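Adenylate isopentenyltransferase (Humulus lupulus, PDB 3A8T) transfers an isopentenyl group from dimethylallyl diphosphate to ATP, ADP or AMP in the biosynthesis of cytokinins. Local coordinates at residues 57-62 with 319-324; 124-127 with 132-135; 142-145 with 150-153; 177-182 with 284-289; 184-189 with 304-309. One frame throughout, in Å; residues are numbered along the deposited sequence.

In the fold
The five contacts illustrate how a parallel sheet of the P-loop NTPase type is covered by helices that also hold one another and a loop. Contact 2 packs helix 112-128 on strand 132-136, and contact 4 sets helix 257-289 against strand 174-181 of the same sheet. Contact 3 lies about 18 Å from each of them, centre to centre, and its His144 side chain comes within about 8 Å of the bound ATP. Contacts 1 and 5, centres about 17 Å apart, meet where Ser304 touches Ile320 and Trp321; both reach Gly52 of the ATP-binding loop. Contacts 4 and 5 join through Val182. Contact 4 carries Lys285 to the phosphates. Contacts 3 and 5 lie on opposite sides of the chain's centre, about 32 Å apart between centres.

Contact 1. Residues 57-62 with 319-324; sequences SIDLAA and EIWEKQ
Asp59 and Trp321 are the one pair that touches between residues 57-62 and 319-324, and the contact is a clear case of two helical segments joined by a single hydrogen bond. At the start of the first segment Ser57, buried, has its OG hydrogen-bonded to Ser54 O of the same helix. Asp59, two residues on, faces the second helix. Its first torsion (chi1 -73°) sets CG opposite the carbonyl carbon, and the carboxylate reaches over a gap that is wide at the backbone: the nearest CA atoms, of Asp59 and Glu322, are 9.2 Å apart. Trp321 NE1 donates to Asp59 OD2 at 2.8 Å with an N-H...O angle of 158°. The oxygen lies close to the indole plane and is approached nearly along its own C-O bond, while carboxylate and ring planes are turned 62° apart. The same oxygen stands 3.6 Å from Trp321 CD1, at the edge of the five-membered ring. The N-H of a buried indole is thereby satisfied. Asp59 OD1 has a long, weak ion pair with Arg55, which may offset the like charge of Glu322, whose OE2 is 5.9 Å from that oxygen. Farther along come Leu60 and Ala61, the last helical residues before the chain leaves toward the sheet. Trp321 itself rests on Ala301 and Ser304 and comes within about 4 Å of Gly52, so the bond joins the C-terminal helix to the helix that follows the Walker A P-loop of this ATP-binding fold.

Contact 2. Residues 124-127 with 132-135; sequences SEIT and LPVL
Ile126 and Pro133 lean on each other obliquely, joining the end of helix 112-128 to strand 132-136 within a beta-alpha-beta crossover. The helix connects strand 97-98 to the parallel strand 132-136, and Ile126 also rests on Glu67 and Ile69 of the strand lying between them in the sheet. Both branches of the isoleucine are used. With CG1 opposite the carbonyl carbon (chi1 -64°), the longer arm crosses toward the proline and brings CD1 to 3.7 Å from Pro133 CB. The shorter branch, CG2, settles over the start of the strand, 3.6 Å from Pro133 N and 3.8 Å from Leu132 C. One side chain thus straddles a peptide junction as well as a ring, a compact example of how a helix is seated on a sheet without any hydrogen bond between the two segments. A serine in place of Ile126 would probably open a gap beside Pro133 CB and leave the buried ring with less apolar cover. Pro133 also touches Leu42 of strand 41-46, and its backbone is hydrogen-bonded to Leu43 of that strand. Thr127 meets the rim of the ring: its OG1, hydrogen-bonded to Val123 O, lies 4.0 Å from Pro133 CD.

Contact 3. Residues 142-145 with 150-153; sequences FIHA and RFDS
Phe151 reaches back from the loop to lie against Ala145 and His144 of helix 140-147, and the path of its side chain shows how an aromatic ring fastens a loop onto the helix it has just left. From CB the chain extends opposite its own backbone N (chi1 -175°), which carries CG to 4.1 Å from Ala145 O. The next atom, CD1, passes 3.6 Å from Ala145 CA. CE1 makes the densest contacts, 3.5 Å from Ala145 CB on one hand and 3.6 Å from His144 CE1 on the other. These two approaches differ in kind. The alanine methyl sits over a ring face in a CH-pi contact, 3.8 Å from the centroid and 25° off the normal, whereas the imidazole carbon comes in at the ring edge, the two ring planes being 65° apart. At the tip, CZ lies 3.6 Å from Ala145 CB. The opposite face is met near its rim by Ser153 N, the chain having folded back through an inverse gamma turn centred on Asp152. Beyond the two segments Phe151 also touches Ala113 and Arg116, and Arg116 NH1 is hydrogen-bonded to Ala145 O; the ring therefore sits between helix 140-147 and the start of helix 112-128.

Contact 4. Residues 177-182 with 284-289; sequences FLWVDV and GKILRL. With ATP (adenosine-5'-triphosphate), chain B.
Trp179 of the strand and Ile286 of the helix form the tight part of this contact. The indole, set opposite its backbone N (chi1 164°), projects from the sheet and presents one face to the helix. Ile286 CG2 stands almost squarely above the five-membered ring, 3.8 Å from its centroid and 15° off the normal, in a CH-pi contact. Its nearest ring atom is Trp179 CE2, at 3.7 Å, and the longer branch adds a touch from Ile286 CD1 to Trp179 NE1 at 4.0 Å. Asp181 CB, two residues along the strand, lies over the rim of the opposite face, so the indole is layered between its own strand and the helix. With an alanine in place of Trp179, Ile286 CG2 would probably be left without the flat surface beneath it, and a gap would open between strand and helix. The looser side belongs to Leu287, a solvent-exposed residue whose CD2 meets Trp179 CH2 at 4.0 Å, obliquely to the ring. Ile286, itself buried, also packs on Leu296 and Asn140 and comes within about 4 Å of Gly47 in the ATP-binding loop. One residue earlier, Lys285 heads for the nucleotide, its chain turned at the third torsion, about the CG-CD bond, so that NZ is 3.5 Å from ATP O3G and 4.0 Å from ATP O1B. The chemistry is thus divided between neighbours in one helical turn: an apolar contact with an indole seats the helix on the sheet, and the adjacent ammonium, close to the gamma phosphate, is likely to stabilise the negative charge of the triphosphate.

Contact 5. Residues 184-189 with 304-309; sequences VKVLTD and SFRAAM
Helices 184-189 and 304-309 run in the same general direction, the axes of the two short segments coming within 9.5 Å and inclined by 34°, with Val186 and Arg306 nearest, CA to CA, at 6.2 Å. Val186 fills the middle of the interface, each methyl given its own task. CG1, opposite the backbone N (chi1 175°), packs on Phe305 CB at 3.6 Å. CG2 rises under a face of the Arg306 guanidinium, 3.3 Å from Arg306 NH2 and toward the rim of the planar group, the two side chains meeting at about a right angle. The arginine chain bends at its third torsion (-102°) to lay that face on the valine, while NE keeps a long, weak ion pair with Glu303. One turn on, Met309 curls over Asp189, where Met309 CE lies 3.3 Å from Asp189 O and also touches Asp189 CB. The Asp189 carboxylate turns instead to its own helix, accepting a hydrogen bond from Lys185 NZ at 2.8 Å on OD1 in a salt bridge. The Phe305 ring meets Tyr190 edge-to-face, and the side chain comes within about 4 Å of Gly52 in the ATP-binding loop. The interface is a worked case of apolar packing bordered by charge: Arg306 serves it through a flat face, and because its NH1 remains 6.9 Å from Asp189 OD1, attraction between those two groups is likely to be only a modest supplement to the methyl contacts.

Contact 1. Residues 57-62 with 319-324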
# COMPACT_ATOMS: atom_id res chain seq x y z
N SER A 57 -2.15 11.55 4.00
CA SER A 57 -0.93 11.91 4.71
C SER A 57 -0.35 13.17 4.15
O SER A 57 0.21 14.00 4.90
CB SER A 57 0.11 10.79 4.66
OG SER A 57 0.63 10.57 3.38
N ILE A 58 -0.49 13.33 2.83
CA ILE A 58 0.01 14.52 2.18
C ILE A 58 -0.91 15.71 2.43
O ILE A 58 -0.45 16.78 2.70
CB ILE A 58 0.23 14.31 0.67
CG1 ILE A 58 1.09 13.08 0.42
CG2 ILE A 58 0.94 15.58 0.08
CD1 ILE A 58 2.36 13.02 1.22
N ASP A 59 -2.21 15.53 2.36
CA ASP A 59 -3.10 16.64 2.66
C ASP A 59 -2.90 17.17 4.08
O ASP A 59 -2.91 18.35 4.31
CB ASP A 59 -4.58 16.22 2.50
CG ASP A 59 -5.00 16.05 1.01
OD1 ASP A 59 -4.44 16.74 0.13
OD2 ASP A 59 -5.93 15.25 0.73
N LEU A 60 -2.70 16.28 5.04
CA LEU A 60 -2.49 16.70 6.42
C LEU A 60 -1.21 17.49 6.60
O LEU A 60 -1.09 18.22 7.56
CB LEU A 60 -2.43 15.45 7.34
CG LEU A 60 -3.76 14.70 7.61
CD1 LEU A 60 -3.47 13.40 8.25
CD2 LEU A 60 -4.70 15.51 8.53
N ALA A 61 -0.26 17.34 5.69
CA ALA A 61 1.03 18.02 5.80
C ALA A 61 0.84 19.48 5.54
O ALA A 61 1.63 20.28 6.00
CB ALA A 61 2.07 17.41 4.80
N ALA A 62 -0.19 19.84 4.79
CA ALA A 62 -0.41 21.26 4.56
C ALA A 62 -0.88 21.97 5.88
O ALA A 62 -0.82 23.19 5.96
CB ALA A 62 -1.45 21.48 3.43
N GLU A 319 -13.80 17.58 -3.73
CA GLU A 319 -14.77 18.26 -2.90
C GLU A 319 -15.23 17.37 -1.73
O GLU A 319 -15.25 17.78 -0.57
CB GLU A 319 -16.01 18.65 -3.74
CG GLU A 319 -15.80 19.82 -4.73
CD GLU A 319 -17.13 20.44 -5.26
OE1 GLU A 319 -17.06 21.49 -5.97
OE2 GLU A 319 -18.25 19.91 -4.99
N ILE A 320 -15.60 16.15 -2.08
CA ILE A 320 -16.15 15.16 -1.16
C ILE A 320 -15.16 14.74 -0.12
O ILE A 320 -15.44 14.75 1.06
CB ILE A 320 -16.69 13.95 -1.99
CG1 ILE A 320 -17.87 14.47 -2.89
CG2 ILE A 320 -17.09 12.84 -1.07
CD1 ILE A 320 -18.11 13.81 -4.23
N TRP A 321 -13.98 14.39 -0.59
CA TRP A 321 -12.88 14.01 0.26
C TRP A 321 -12.51 15.14 1.26
O TRP A 321 -12.23 14.90 2.42
CB TRP A 321 -11.71 13.67 -0.67
CG TRP A 321 -10.40 13.41 -0.02
CD1 TRP A 321 -9.39 14.32 0.20
CD2 TRP A 321 -9.90 12.15 0.40
NE1 TRP A 321 -8.29 13.69 0.70
CE2 TRP A 321 -8.57 12.36 0.84
CE3 TRP A 321 -10.43 10.86 0.45
CZ2 TRP A 321 -7.78 11.32 1.33
CZ3 TRP A 321 -9.65 9.84 0.93
CH2 TRP A 321 -8.35 10.06 1.36
N GLU A 322 -12.54 16.37 0.79
CA GLU A 322 -12.18 17.51 1.61
C GLU A 322 -13.13 17.54 2.77
O GLU A 322 -12.72 17.59 3.90
CB GLU A 322 -12.29 18.80 0.77
CG GLU A 322 -11.17 19.82 1.05
CD GLU A 322 -10.48 20.41 -0.22
OE1 GLU A 322 -11.15 21.21 -0.92
OE2 GLU A 322 -9.27 20.09 -0.51
N LYS A 323 -14.42 17.46 2.46
CA LYS A 323 -15.48 17.49 3.47
C LYS A 323 -15.61 16.23 4.30
O LYS A 323 -15.72 16.30 5.50
CB LYS A 323 -16.84 17.76 2.82
CG LYS A 323 -16.97 19.12 2.18
CD LYS A 323 -18.26 19.30 1.37
CE LYS A 323 -19.57 19.11 2.22
NZ LYS A 323 -19.79 20.11 3.35
N GLN A 324 -15.58 15.07 3.66
CA GLN A 324 -15.80 13.84 4.40
C GLN A 324 -14.63 13.13 5.05
O GLN A 324 -14.80 12.38 6.01
CB GLN A 324 -16.57 12.84 3.53
CG GLN A 324 -17.90 13.39 3.01
CD GLN A 324 -18.82 12.33 2.39
OE1 GLN A 324 -20.03 12.55 2.29
NE2 GLN A 324 -18.26 11.18 1.98

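Contact 2. Residues 124-127 with 132-135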
# COMPACT_ATOMS: atom_id res chain seq x y z
N SER A 124 11.78 8.28 16.12
CA SER A 124 12.60 8.99 17.06
C SER A 124 13.29 10.22 16.42
O SER A 124 13.39 11.29 17.00
CB SER A 124 13.59 7.98 17.60
OG SER A 124 14.15 8.47 18.78
N GLU A 125 13.73 10.05 15.20
CA GLU A 125 14.39 11.11 14.49
C GLU A 125 13.48 12.26 14.09
O GLU A 125 13.90 13.41 14.17
CB GLU A 125 15.05 10.52 13.25
CG GLU A 125 16.33 9.78 13.63
CD GLU A 125 16.64 8.62 12.71
OE1 GLU A 125 17.53 7.83 13.07
OE2 GLU A 125 15.98 8.50 11.64
N ILE A 126 12.26 11.94 13.65
CA ILE A 126 11.29 12.91 13.21
C ILE A 126 10.85 13.81 14.36
O ILE A 126 10.74 15.01 14.20
CB ILE A 126 10.01 12.20 12.59
CG1 ILE A 126 10.41 11.44 11.32
CG2 ILE A 126 8.92 13.18 12.34
CD1 ILE A 126 9.50 10.33 11.00
N THR A 127 10.55 13.18 15.47
CA THR A 127 10.14 13.88 16.67
C THR A 127 11.29 14.78 17.03
O THR A 127 11.10 15.90 17.48
CB THR A 127 9.91 12.87 17.83
OG1 THR A 127 8.96 11.88 17.43
CG2 THR A 127 9.36 13.61 19.05
N LEU A 132 5.62 15.87 13.36
CA LEU A 132 4.88 14.69 13.73
C LEU A 132 5.17 13.52 12.81
O LEU A 132 5.14 13.68 11.62
CB LEU A 132 3.40 14.99 13.69
CG LEU A 132 2.56 13.74 13.86
CD1 LEU A 132 2.44 13.29 15.29
CD2 LEU A 132 1.25 14.10 13.35
N PRO A 133 5.55 12.34 13.37
CA PRO A 133 5.81 11.16 12.52
C PRO A 133 4.41 10.54 12.19
O PRO A 133 3.50 10.48 13.06
CB PRO A 133 6.64 10.26 13.42
CG PRO A 133 6.18 10.59 14.74
CD PRO A 133 6.04 12.10 14.74
N VAL A 134 4.21 10.10 10.95
CA VAL A 134 2.93 9.53 10.51
C VAL A 134 3.19 8.18 9.85
O VAL A 134 3.84 8.12 8.81
CB VAL A 134 2.30 10.44 9.51
CG1 VAL A 134 0.93 9.95 9.12
CG2 VAL A 134 2.26 11.86 10.09
N LEU A 135 2.70 7.11 10.46
CA LEU A 135 2.85 5.76 9.91
C LEU A 135 1.78 5.55 8.83
O LEU A 135 0.62 5.54 9.14
CB LEU A 135 2.66 4.74 11.02
CG LEU A 135 3.24 3.36 10.82
CD1 LEU A 135 4.73 3.43 10.60
CD2 LEU A 135 2.89 2.51 12.05

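Contact 3. Residues 142-145 with 150-153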
# COMPACT_ATOMS: atom_id res chain seq x y z
N PHE A 142 3.48 -5.12 10.00
CA PHE A 142 4.52 -4.12 10.22
C PHE A 142 4.04 -3.10 11.22
O PHE A 142 4.79 -2.67 12.08
CB PHE A 142 4.94 -3.42 8.91
CG PHE A 142 6.06 -4.13 8.14
CD1 PHE A 142 6.39 -5.45 8.41
CD2 PHE A 142 6.79 -3.46 7.16
CE1 PHE A 142 7.44 -6.09 7.73
CE2 PHE A 142 7.82 -4.11 6.48
CZ PHE A 142 8.14 -5.41 6.77
N ILE A 143 2.78 -2.70 11.11
CA ILE A 143 2.25 -1.74 12.05
C ILE A 143 2.33 -2.31 13.48
O ILE A 143 2.76 -1.63 14.41
CB ILE A 143 0.81 -1.40 11.73
CG1 ILE A 143 0.70 -0.65 10.40
CG2 ILE A 143 0.23 -0.56 12.84
CD1 ILE A 143 -0.71 -0.70 9.73
N HIS A 144 1.90 -3.54 13.66
CA HIS A 144 1.94 -4.19 14.98
C HIS A 144 3.36 -4.40 15.53
O HIS A 144 3.65 -4.06 16.67
CB HIS A 144 1.15 -5.52 14.94
CG HIS A 144 1.61 -6.54 15.92
ND1 HIS A 144 2.69 -7.38 15.68
CD2 HIS A 144 1.17 -6.85 17.16
CE1 HIS A 144 2.90 -8.15 16.73
NE2 HIS A 144 2.00 -7.86 17.64
N ALA A 145 4.25 -4.95 14.72
CA ALA A 145 5.61 -5.16 15.15
C ALA A 145 6.20 -3.85 15.69
O ALA A 145 6.82 -3.84 16.76
CB ALA A 145 6.47 -5.65 14.00
N ARG A 150 6.51 -4.97 23.68
CA ARG A 150 7.49 -6.03 23.59
C ARG A 150 7.15 -6.80 22.32
O ARG A 150 6.04 -7.30 22.16
CB ARG A 150 7.48 -6.95 24.82
CG ARG A 150 8.15 -6.38 26.07
CD ARG A 150 8.97 -7.46 26.80
NE ARG A 150 10.11 -7.90 25.98
CZ ARG A 150 11.35 -8.17 26.43
NH1 ARG A 150 11.63 -8.03 27.73
NH2 ARG A 150 12.30 -8.55 25.58
N PHE A 151 8.09 -6.88 21.40
CA PHE A 151 7.78 -7.57 20.19
C PHE A 151 8.03 -9.05 20.30
O PHE A 151 9.08 -9.48 20.75
CB PHE A 151 8.56 -6.98 19.01
CG PHE A 151 8.17 -7.59 17.69
CD1 PHE A 151 6.83 -7.76 17.37
CD2 PHE A 151 9.13 -8.07 16.81
CE1 PHE A 151 6.46 -8.40 16.20
CE2 PHE A 151 8.76 -8.71 15.65
CZ PHE A 151 7.43 -8.88 15.34
N ASP A 152 7.03 -9.84 19.88
CA ASP A 152 7.13 -11.29 19.90
C ASP A 152 7.79 -11.65 18.58
O ASP A 152 7.13 -11.89 17.58
CB ASP A 152 5.75 -11.93 19.97
CG ASP A 152 5.80 -13.40 20.41
OD1 ASP A 152 6.83 -14.09 20.15
OD2 ASP A 152 4.78 -13.85 21.00
N SER A 153 9.11 -11.64 18.62
CA SER A 153 9.97 -11.93 17.48
C SER A 153 9.41 -13.14 16.74
O SER A 153 8.96 -13.03 15.60
CB SER A 153 11.39 -12.19 17.99
OG SER A 153 11.64 -11.40 19.16

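Contact 4. Residues 177-182 with 284-289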
# COMPACT_ATOMS: atom_id res chain seq x y z
N PHE A 177 -5.04 6.85 15.70
CA PHE A 177 -5.26 5.97 14.58
C PHE A 177 -6.34 6.49 13.68
O PHE A 177 -7.47 6.58 14.10
CB PHE A 177 -5.75 4.61 15.07
CG PHE A 177 -4.80 3.87 15.95
CD1 PHE A 177 -3.71 3.20 15.42
CD2 PHE A 177 -5.00 3.82 17.33
CE1 PHE A 177 -2.83 2.47 16.23
CE2 PHE A 177 -4.13 3.11 18.17
CZ PHE A 177 -3.05 2.44 17.61
N LEU A 178 -6.02 6.85 12.45
CA LEU A 178 -7.06 7.26 11.53
C LEU A 178 -7.24 6.04 10.64
O LEU A 178 -6.25 5.52 10.09
CB LEU A 178 -6.65 8.44 10.68
CG LEU A 178 -6.32 9.73 11.43
CD1 LEU A 178 -5.95 10.85 10.48
CD2 LEU A 178 -7.52 10.09 12.26
N TRP A 179 -8.47 5.56 10.53
CA TRP A 179 -8.77 4.42 9.69
C TRP A 179 -9.68 4.91 8.55
O TRP A 179 -10.80 5.36 8.80
CB TRP A 179 -9.45 3.31 10.53
CG TRP A 179 -10.15 2.24 9.75
CD1 TRP A 179 -9.76 1.70 8.55
CD2 TRP A 179 -11.31 1.51 10.15
NE1 TRP A 179 -10.62 0.69 8.18
CE2 TRP A 179 -11.58 0.55 9.14
CE3 TRP A 179 -12.16 1.58 11.26
CZ2 TRP A 179 -12.65 -0.33 9.21
CZ3 TRP A 179 -13.25 0.70 11.32
CH2 TRP A 179 -13.48 -0.24 10.31
N VAL A 180 -9.16 4.86 7.32
CA VAL A 180 -9.93 5.28 6.15
C VAL A 180 -10.67 4.07 5.63
O VAL A 180 -10.08 3.11 5.19
CB VAL A 180 -9.02 5.91 5.01
CG1 VAL A 180 -9.87 6.43 3.89
CG2 VAL A 180 -8.21 7.06 5.58
N ASP A 181 -11.99 4.13 5.70
CA ASP A 181 -12.80 3.01 5.29
C ASP A 181 -13.60 3.32 4.01
O ASP A 181 -14.00 4.46 3.74
CB ASP A 181 -13.69 2.65 6.50
CG ASP A 181 -14.57 1.41 6.27
OD1 ASP A 181 -14.06 0.31 5.87
OD2 ASP A 181 -15.78 1.54 6.53
N VAL A 182 -13.80 2.28 3.22
CA VAL A 182 -14.53 2.37 1.98
C VAL A 182 -15.45 1.14 1.91
O VAL A 182 -15.05 0.05 2.29
CB VAL A 182 -13.54 2.34 0.81
CG1 VAL A 182 -14.26 2.37 -0.51
CG2 VAL A 182 -12.62 3.54 0.93
N GLY A 284 -10.80 -7.27 7.61
CA GLY A 284 -11.11 -8.15 8.71
C GLY A 284 -10.07 -8.03 9.78
O GLY A 284 -10.35 -7.99 10.98
N LYS A 285 -8.83 -7.98 9.33
CA LYS A 285 -7.70 -7.82 10.20
C LYS A 285 -7.86 -6.49 10.97
O LYS A 285 -7.69 -6.43 12.20
CB LYS A 285 -6.48 -7.83 9.30
CG LYS A 285 -5.12 -7.93 9.94
CD LYS A 285 -4.11 -8.27 8.85
CE LYS A 285 -4.46 -9.62 8.23
NZ LYS A 285 -3.31 -10.24 7.49
N ILE A 286 -8.21 -5.42 10.27
CA ILE A 286 -8.40 -4.16 10.97
C ILE A 286 -9.53 -4.28 11.98
O ILE A 286 -9.45 -3.79 13.09
CB ILE A 286 -8.70 -3.00 10.00
CG1 ILE A 286 -7.42 -2.66 9.23
CG2 ILE A 286 -9.22 -1.80 10.78
CD1 ILE A 286 -7.63 -1.98 7.90
N LEU A 287 -10.59 -4.95 11.58
CA LEU A 287 -11.70 -5.15 12.47
C LEU A 287 -11.23 -5.87 13.75
O LEU A 287 -11.76 -5.63 14.81
CB LEU A 287 -12.82 -5.92 11.76
CG LEU A 287 -13.51 -5.04 10.71
CD1 LEU A 287 -14.39 -5.88 9.82
CD2 LEU A 287 -14.34 -3.95 11.40
N ARG A 288 -10.23 -6.73 13.66
CA ARG A 288 -9.77 -7.42 14.86
C ARG A 288 -8.96 -6.54 15.82
O ARG A 288 -8.87 -6.85 17.00
CB ARG A 288 -8.93 -8.68 14.50
CG ARG A 288 -9.73 -10.00 14.30
CD ARG A 288 -10.98 -9.84 13.38
NE ARG A 288 -11.01 -10.84 12.29
CZ ARG A 288 -11.92 -10.93 11.31
NH1 ARG A 288 -12.94 -10.09 11.22
NH2 ARG A 288 -11.77 -11.88 10.40
N LEU A 289 -8.36 -5.45 15.35
CA LEU A 289 -7.60 -4.59 16.24
C LEU A 289 -8.58 -3.69 16.93
O LEU A 289 -8.26 -3.03 17.93
CB LEU A 289 -6.62 -3.74 15.49
CG LEU A 289 -5.84 -4.55 14.50
CD1 LEU A 289 -6.46 -4.31 13.17
CD2 LEU A 289 -4.41 -4.15 14.47
PG ATP B . 0.58 -11.15 5.66
O1G ATP B . 1.52 -11.20 6.82
O2G ATP B . 1.37 -11.76 4.37
O3G ATP B . -0.72 -12.06 5.94
PB ATP B . 0.73 -8.44 6.16
O1B ATP B . -0.01 -8.07 7.33
O2B ATP B . 2.15 -8.90 6.60
O3B ATP B . 0.00 -9.61 5.36
PA ATP B . -0.03 -6.92 3.91
O1A ATP B . -1.43 -7.28 4.09
O2A ATP B . 0.00 -5.34 3.54
O3A ATP B . 0.91 -7.11 5.25
O5' ATP B . 0.64 -7.64 2.61
C5' ATP B . 0.28 -8.98 2.46
C4' ATP B . 0.51 -9.33 1.00
O4' ATP B . -0.31 -8.47 0.20
C3' ATP B . 1.95 -9.09 0.50
O3' ATP B . 2.77 -10.24 0.73
C2' ATP B . 1.72 -8.80 -1.00
O2' ATP B . 1.67 -9.98 -1.72
C1' ATP B . 0.39 -8.08 -1.05
N9 ATP B . 0.60 -6.61 -1.11
C8 ATP B . 0.56 -5.72 -0.03
N7 ATP B . 0.88 -4.51 -0.42
C5 ATP B . 1.14 -4.52 -1.76
C6 ATP B . 1.53 -3.54 -2.76
N6 ATP B . 1.76 -2.23 -2.46
N1 ATP B . 1.69 -3.97 -4.03
C2 ATP B . 1.48 -5.24 -4.37
N3 ATP B . 1.12 -6.17 -3.49
C4 ATP B . 0.94 -5.88 -2.21

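Contact 5. Residues 184-189 with 304-309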
# COMPACT_ATOMS: atom_id res chain seq x y z
N VAL A 184 -16.84 -2.20 0.80
CA VAL A 184 -16.18 -3.21 -0.02
C VAL A 184 -16.46 -3.09 -1.51
O VAL A 184 -15.53 -3.00 -2.31
CB VAL A 184 -16.49 -4.67 0.45
CG1 VAL A 184 -15.62 -5.00 1.66
CG2 VAL A 184 -17.97 -4.83 0.81
N LYS A 185 -17.73 -3.07 -1.88
CA LYS A 185 -18.07 -2.95 -3.29
C LYS A 185 -17.41 -1.76 -3.98
O LYS A 185 -16.87 -1.90 -5.05
CB LYS A 185 -19.58 -2.88 -3.50
CG LYS A 185 -19.96 -3.16 -4.94
CD LYS A 185 -19.14 -4.37 -5.46
CE LYS A 185 -19.53 -4.84 -6.86
NZ LYS A 185 -19.56 -3.75 -7.89
N VAL A 186 -17.48 -0.58 -3.39
CA VAL A 186 -16.84 0.57 -4.01
C VAL A 186 -15.32 0.36 -4.09
O VAL A 186 -14.71 0.64 -5.11
CB VAL A 186 -17.18 1.84 -3.23
CG1 VAL A 186 -16.42 3.06 -3.81
CG2 VAL A 186 -18.68 2.06 -3.30
N LEU A 187 -14.75 -0.19 -3.02
CA LEU A 187 -13.32 -0.43 -2.94
C LEU A 187 -12.92 -1.40 -4.02
O LEU A 187 -12.02 -1.15 -4.79
CB LEU A 187 -12.97 -0.94 -1.56
CG LEU A 187 -11.47 -1.12 -1.31
CD1 LEU A 187 -10.73 0.18 -1.58
CD2 LEU A 187 -11.25 -1.65 0.12
N THR A 188 -13.63 -2.51 -4.06
CA THR A 188 -13.46 -3.56 -5.05
C THR A 188 -13.42 -2.95 -6.46
O THR A 188 -12.47 -3.15 -7.22
CB THR A 188 -14.66 -4.52 -4.88
OG1 THR A 188 -14.34 -5.48 -3.88
CG2 THR A 188 -15.02 -5.20 -6.15
N ASP A 189 -14.46 -2.23 -6.82
CA ASP A 189 -14.53 -1.57 -8.10
C ASP A 189 -13.40 -0.55 -8.31
O ASP A 189 -12.86 -0.44 -9.42
CB ASP A 189 -15.89 -0.86 -8.24
CG ASP A 189 -17.03 -1.86 -8.43
OD1 ASP A 189 -18.21 -1.43 -8.50
OD2 ASP A 189 -16.74 -3.08 -8.53
N SER A 304 -16.24 9.43 -1.82
CA SER A 304 -15.10 10.06 -2.46
C SER A 304 -14.63 9.16 -3.56
O SER A 304 -14.30 9.61 -4.64
CB SER A 304 -13.93 10.28 -1.46
OG SER A 304 -14.19 11.25 -0.47
N PHE A 305 -14.61 7.86 -3.25
CA PHE A 305 -14.19 6.85 -4.19
C PHE A 305 -15.19 6.63 -5.32
O PHE A 305 -14.78 6.50 -6.49
CB PHE A 305 -13.90 5.55 -3.42
CG PHE A 305 -12.58 5.60 -2.69
CD1 PHE A 305 -11.47 4.96 -3.19
CD2 PHE A 305 -12.42 6.42 -1.58
CE1 PHE A 305 -10.21 5.14 -2.60
CE2 PHE A 305 -11.16 6.61 -1.00
CZ PHE A 305 -10.06 5.97 -1.51
N ARG A 306 -16.47 6.62 -4.96
CA ARG A 306 -17.57 6.47 -5.93
C ARG A 306 -17.34 7.58 -6.96
O ARG A 306 -17.22 7.32 -8.15
CB ARG A 306 -18.91 6.69 -5.25
CG ARG A 306 -20.02 5.70 -5.55
CD ARG A 306 -21.31 6.00 -4.71
NE ARG A 306 -21.51 5.12 -3.55
CZ ARG A 306 -21.67 3.81 -3.67
NH1 ARG A 306 -21.67 3.28 -4.89
NH2 ARG A 306 -21.80 3.03 -2.61
N ALA A 307 -17.27 8.81 -6.48
CA ALA A 307 -17.03 9.96 -7.36
C ALA A 307 -15.68 9.84 -8.11
O ALA A 307 -15.54 10.23 -9.25
CB ALA A 307 -17.06 11.22 -6.56
N ALA A 308 -14.69 9.27 -7.45
CA ALA A 308 -13.37 9.08 -8.04
C ALA A 308 -13.39 8.12 -9.23
O ALA A 308 -12.46 8.11 -10.03
CB ALA A 308 -12.42 8.55 -6.97
N MET A 309 -14.43 7.30 -9.32
CA MET A 309 -14.55 6.30 -10.38
C MET A 309 -14.76 6.91 -11.73
O MET A 309 -14.36 6.36 -12.76
CB MET A 309 -15.72 5.37 -10.08
CG MET A 309 -15.46 4.39 -8.97
SD MET A 309 -14.13 3.26 -9.39
CE MET A 309 -15.02 1.96 -10.30